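Local coordinates for contact-dependent inhibitor A (Enterobacter cloacae subsp. cloacae, PDB 4NTQ), which delivers, as the toxic tip of a contact-dependent inhibition system, an RNase activity probably aimed at ribosomal RNA of target bacteria, and is neutralised by the immunity protein CdiI, at residues A[163-168]-A[211-216]; A[215-218]-A[222-225]. All coordinates share one frame; numbering follows the deposited sequence.

Contact 1 (A[163-168]-A[211-216]); sequences KEAQEA and NGWKMF
Ala165 and Ala168, one turn apart on the helix that continues to residue 170, meet Trp213 of strand 213-216 across a wide backbone gap: the nearest CA atoms, of Ala165 and Asn211, are 8.9 Å apart, and no hydrogen bond joins the two segments. The indole spans that gap by itself. With CG anti to the carbonyl carbon (chi1 -61°), the side chain leaves the strand toward the helix and arrives with the benzo end of the ring leading. Its CZ2 lies 3.9 Å from Ala168 CB, while CH2 lies 3.7 Å from the backbone O of Ala165. Both partners sit at the ring edge, near its plane, so the helix meets a rim of C-H groups and the contact is no stack. Ala165 CB is a looser neighbour, 4.4 Å from Trp213 CH2. With only methyl groups at Ala165 and Ala168, the ring edge lies close beside the helical backbone, whose turn is tied by a bond from Ala168 N to Glu164 O of 2.8 Å. Ile200 and Pro202 from the adjacent strand, together with Leu172 and Leu230 from loops, also touch the indole. This is the hydrophobic core of a small alpha/beta domain, with a short helix, the first element of the modelled chain, laid against one face of a twisted antiparallel sheet, a layout consistent with the nuclease domain of colicin E3.

Contact 2 (A[215-218]-A[222-225]); sequences MFNS and RIGT
This is an antiparallel beta hairpin near its turn, where Met215 and Phe216 of strand 213-216 run against strand 222-226, and its register is broken by a beta bulge. Phe216 and Arg222 form a non-hydrogen-bonded pair with CA atoms 4.2 Å apart, but one step on, the single residue Met215 faces both Ile223 and Gly224. Two backbone bonds hold it: Met215 N donates to Gly224 O at 3.0 Å, almost straight at 163°, and Ile223 N donates to Met215 O at 2.9 Å. Gly224 sits at phi 136°, where a CB would collide with the carbonyl O of Ile223, so the backbone itself demands glycine at this point.

On the Phe216 side, ring atom CD1 lies 3.6 Å from Arg222 CA and CE1 rests near Arg222 CB. Next to Met215, Ile223 has CG1 tucked between its own backbone N and carbonyl carbon (chi1 53°), which carries the ethyl branch to Met215 CG at 3.9 Å. CD1 of the same branch lies 4.0 Å from the selenium of Met215, a selenomethionine, and 3.9 Å from Asn217 CB.

Arg222, extended along its chain, leads its guanidinium away from the hairpin partner. NE bonds Asp235 O, NH2 reaches Thr225 OG1, and NH1 forms a salt bridge with Glu30 of the neighbouring CdiI chain. Asn217 closes an Asx turn through OD1 to Lys219 N, bonds Lys221 N too, and gives ND2 to Asp120 of CdiI. Apolar contacts and backbone bonds thus set the hairpin's shape, while the polar ends of Arg222 and Asn217 serve both the toxin's own chain and its immunity protein.

The two contacts lie 13 Å apart, centre to centre, and share Met215 and Phe216, so strand 213-216 carries both. Alternation along it separates their roles: Trp213 and Met215 look into the core, where both touch Leu230, whereas Lys214 and Phe216 face CdiI and pack on its Glu30 and Val95. Lys214 ties the segments together, its NZ lying 2.7 Å from Thr225 OG1, a probable hydrogen bond, and also forming a salt bridge with Asp203. Arg222 NH2 lies close to Lys214 NZ; each side chain has an acidic partner, Asp203 for Lys214 and Glu30 of CdiI for Arg222. Contact 1 thus joins the strand to the helix, and contact 2 carries it to the immunity-protein interface.

Contact 1 (A[163-168]-A[211-216])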
loop_
_atom_site.group_PDB
_atom_site.type_symbol
_atom_site.label_atom_id
_atom_site.label_comp_id
_atom_site.label_asym_id
_atom_site.label_seq_id
_atom_site.Cartn_x
_atom_site.Cartn_y
_atom_site.Cartn_z
ATOM N N LYS A 163 15.510 -12.238 -4.944
ATOM C CA LYS A 163 15.932 -13.304 -4.034
ATOM C C LYS A 163 17.056 -12.834 -3.117
ATOM O O LYS A 163 17.272 -13.376 -2.032
ATOM C CB LYS A 163 16.373 -14.530 -4.823
ATOM N N GLU A 164 17.779 -11.821 -3.573
ATOM C CA GLU A 164 18.831 -11.231 -2.773
ATOM C C GLU A 164 18.200 -10.389 -1.681
ATOM O O GLU A 164 18.819 -10.134 -0.648
ATOM C CB GLU A 164 19.756 -10.394 -3.658
ATOM C CG GLU A 164 20.657 -11.249 -4.557
ATOM C CD GLU A 164 20.942 -10.610 -5.903
ATOM O OE1 GLU A 164 20.357 -9.545 -6.200
ATOM O OE2 GLU A 164 21.752 -11.179 -6.662
ATOM N N ALA A 165 16.951 -9.985 -1.909
ATOM C CA ALA A 165 16.227 -9.148 -0.959
ATOM C C ALA A 165 16.042 -9.849 0.381
ATOM O O ALA A 165 16.203 -9.225 1.435
ATOM C CB ALA A 165 14.891 -8.719 -1.523
ATOM N N GLN A 166 15.706 -11.137 0.341
ATOM C CA GLN A 166 15.541 -11.913 1.567
ATOM C C GLN A 166 16.806 -11.888 2.407
ATOM O O GLN A 166 16.753 -11.673 3.617
ATOM C CB GLN A 166 15.207 -13.364 1.259
ATOM C CG GLN A 166 13.806 -13.619 0.790
ATOM C CD GLN A 166 13.412 -15.067 0.993
ATOM O OE1 GLN A 166 13.640 -15.636 2.061
ATOM N NE2 GLN A 166 12.835 -15.679 -0.037
ATOM N N GLU A 167 17.939 -12.124 1.755
ATOM C CA GLU A 167 19.217 -12.189 2.446
ATOM C C GLU A 167 19.620 -10.795 2.890
ATOM O O GLU A 167 20.211 -10.622 3.959
ATOM C CB GLU A 167 20.288 -12.814 1.548
ATOM C CG GLU A 167 20.027 -14.271 1.224
ATOM C CD GLU A 167 20.943 -14.812 0.140
ATOM O OE1 GLU A 167 21.337 -14.032 -0.755
ATOM O OE2 GLU A 167 21.268 -16.019 0.181
ATOM N N ALA A 168 19.288 -9.807 2.062
ATOM C CA ALA A 168 19.523 -8.409 2.398
ATOM C C ALA A 168 18.752 -8.032 3.650
ATOM O O ALA A 168 19.299 -7.420 4.563
ATOM C CB ALA A 168 19.108 -7.516 1.249
ATOM N N ASN A 211 18.778 0.221 -4.124
ATOM C CA ASN A 211 18.355 -0.853 -3.234
ATOM C C ASN A 211 17.981 -0.362 -1.838
ATOM O O ASN A 211 18.613 -0.736 -0.851
ATOM C CB ASN A 211 19.433 -1.931 -3.162
ATOM N N GLY A 212 16.955 0.483 -1.769
ATOM C CA GLY A 212 16.465 1.003 -0.506
ATOM C C GLY A 212 15.242 0.265 0.010
ATOM O O GLY A 212 14.823 -0.729 -0.572
ATOM N N TRP A 213 14.652 0.759 1.096
ATOM C CA TRP A 213 13.530 0.069 1.728
ATOM C C TRP A 213 12.403 1.017 2.120
ATOM O O TRP A 213 12.636 2.187 2.406
ATOM C CB TRP A 213 14.002 -0.642 2.998
ATOM C CG TRP A 213 15.047 -1.701 2.794
ATOM C CD1 TRP A 213 16.395 -1.565 2.952
ATOM C CD2 TRP A 213 14.823 -3.068 2.424
ATOM N NE1 TRP A 213 17.024 -2.757 2.691
ATOM C CE2 TRP A 213 16.081 -3.697 2.369
ATOM C CE3 TRP A 213 13.680 -3.820 2.136
ATOM C CZ2 TRP A 213 16.231 -5.046 2.031
ATOM C CZ3 TRP A 213 13.827 -5.151 1.801
ATOM C CH2 TRP A 213 15.094 -5.753 1.755
ATOM N N LYS A 214 11.177 0.506 2.134
ATOM C CA LYS A 214 10.073 1.206 2.785
ATOM C C LYS A 214 9.810 0.430 4.062
ATOM O O LYS A 214 9.867 -0.797 4.053
ATOM C CB LYS A 214 8.828 1.219 1.895
ATOM C CG LYS A 214 9.079 1.802 0.510
ATOM C CD LYS A 214 8.425 3.158 0.351
ATOM C CE LYS A 214 8.718 3.782 -1.019
ATOM N NZ LYS A 214 9.841 4.773 -0.968
HETATM N N MSE A 215 9.546 1.128 5.164
HETATM C CA MSE A 215 9.335 0.449 6.437
HETATM C C MSE A 215 7.947 0.717 6.978
HETATM O O MSE A 215 7.428 1.817 6.834
HETATM C CB MSE A 215 10.386 0.878 7.454
HETATM C CG MSE A 215 10.239 0.242 8.829
HETATM SE SE MSE A 215 11.676 0.799 10.029
HETATM C CE MSE A 215 13.181 0.416 8.838
ATOM N N PHE A 216 7.343 -0.293 7.596
ATOM C CA PHE A 216 6.042 -0.129 8.227
ATOM C C PHE A 216 6.114 -0.550 9.694
ATOM O O PHE A 216 6.807 -1.508 10.039
ATOM C CB PHE A 216 4.981 -0.947 7.495
ATOM C CG PHE A 216 4.840 -0.594 6.042
ATOM C CD1 PHE A 216 3.834 0.253 5.615
ATOM C CD2 PHE A 216 5.716 -1.106 5.102
ATOM C CE1 PHE A 216 3.701 0.581 4.274
ATOM C CE2 PHE A 216 5.585 -0.791 3.758
ATOM C CZ PHE A 216 4.575 0.053 3.346
#

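Contact 2 (A[215-218]-A[222-225])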
loop_
_atom_site.group_PDB
_atom_site.type_symbol
_atom_site.label_atom_id
_atom_site.label_comp_id
_atom_site.label_asym_id
_atom_site.label_seq_id
_atom_site.Cartn_x
_atom_site.Cartn_y
_atom_site.Cartn_z
HETATM N N MSE A 215 9.546 1.128 5.164
HETATM C CA MSE A 215 9.335 0.449 6.437
HETATM C C MSE A 215 7.947 0.717 6.978
HETATM O O MSE A 215 7.428 1.817 6.834
HETATM C CB MSE A 215 10.386 0.878 7.454
HETATM C CG MSE A 215 10.239 0.242 8.829
HETATM SE SE MSE A 215 11.676 0.799 10.029
HETATM C CE MSE A 215 13.181 0.416 8.838
ATOM N N PHE A 216 7.343 -0.293 7.596
ATOM C CA PHE A 216 6.042 -0.129 8.227
ATOM C C PHE A 216 6.114 -0.550 9.694
ATOM O O PHE A 216 6.807 -1.508 10.039
ATOM C CB PHE A 216 4.981 -0.947 7.495
ATOM C CG PHE A 216 4.840 -0.594 6.042
ATOM C CD1 PHE A 216 3.834 0.253 5.615
ATOM C CD2 PHE A 216 5.716 -1.106 5.102
ATOM C CE1 PHE A 216 3.701 0.581 4.274
ATOM C CE2 PHE A 216 5.585 -0.791 3.758
ATOM C CZ PHE A 216 4.575 0.053 3.346
ATOM N N ASN A 217 5.408 0.158 10.565
ATOM C CA ASN A 217 5.487 -0.193 11.982
ATOM C C ASN A 217 4.652 -1.417 12.359
ATOM O O ASN A 217 4.039 -2.044 11.489
ATOM C CB ASN A 217 5.200 1.007 12.891
ATOM C CG ASN A 217 3.749 1.428 12.886
ATOM O OD1 ASN A 217 2.894 0.788 12.276
ATOM N ND2 ASN A 217 3.462 2.517 13.586
ATOM N N SER A 218 4.618 -1.737 13.651
ATOM C CA SER A 218 4.002 -2.969 14.132
ATOM C C SER A 218 2.528 -3.038 13.762
ATOM O O SER A 218 1.938 -4.113 13.744
ATOM C CB SER A 218 4.172 -3.105 15.646
ATOM O OG SER A 218 3.426 -2.111 16.321
ATOM N N ARG A 222 3.147 3.179 7.625
ATOM C CA ARG A 222 4.426 3.524 7.006
ATOM C C ARG A 222 5.167 4.533 7.859
ATOM O O ARG A 222 4.615 5.578 8.226
ATOM C CB ARG A 222 4.206 4.112 5.624
ATOM C CG ARG A 222 5.474 4.417 4.836
ATOM C CD ARG A 222 5.121 4.625 3.360
ATOM N NE ARG A 222 6.163 5.309 2.598
ATOM C CZ ARG A 222 6.114 5.505 1.279
ATOM N NH1 ARG A 222 5.073 5.058 0.577
ATOM N NH2 ARG A 222 7.104 6.149 0.662
ATOM N N ILE A 223 6.416 4.221 8.183
ATOM C CA ILE A 223 7.219 5.125 9.002
ATOM C C ILE A 223 8.514 5.515 8.310
ATOM O O ILE A 223 9.507 5.853 8.968
ATOM C CB ILE A 223 7.500 4.572 10.415
ATOM C CG1 ILE A 223 8.096 3.168 10.345
ATOM C CG2 ILE A 223 6.228 4.579 11.250
ATOM C CD1 ILE A 223 8.590 2.646 11.714
ATOM N N GLY A 224 8.496 5.453 6.979
ATOM C CA GLY A 224 9.536 6.073 6.179
ATOM C C GLY A 224 10.111 5.305 4.999
ATOM O O GLY A 224 9.967 4.084 4.877
ATOM N N THR A 225 10.774 6.048 4.119
ATOM C CA THR A 225 11.587 5.456 3.071
ATOM C C THR A 225 13.004 5.403 3.618
ATOM O O THR A 225 13.439 6.360 4.235
ATOM C CB THR A 225 11.552 6.312 1.806
ATOM O OG1 THR A 225 10.245 6.242 1.216
ATOM C CG2 THR A 225 12.592 5.816 0.806
#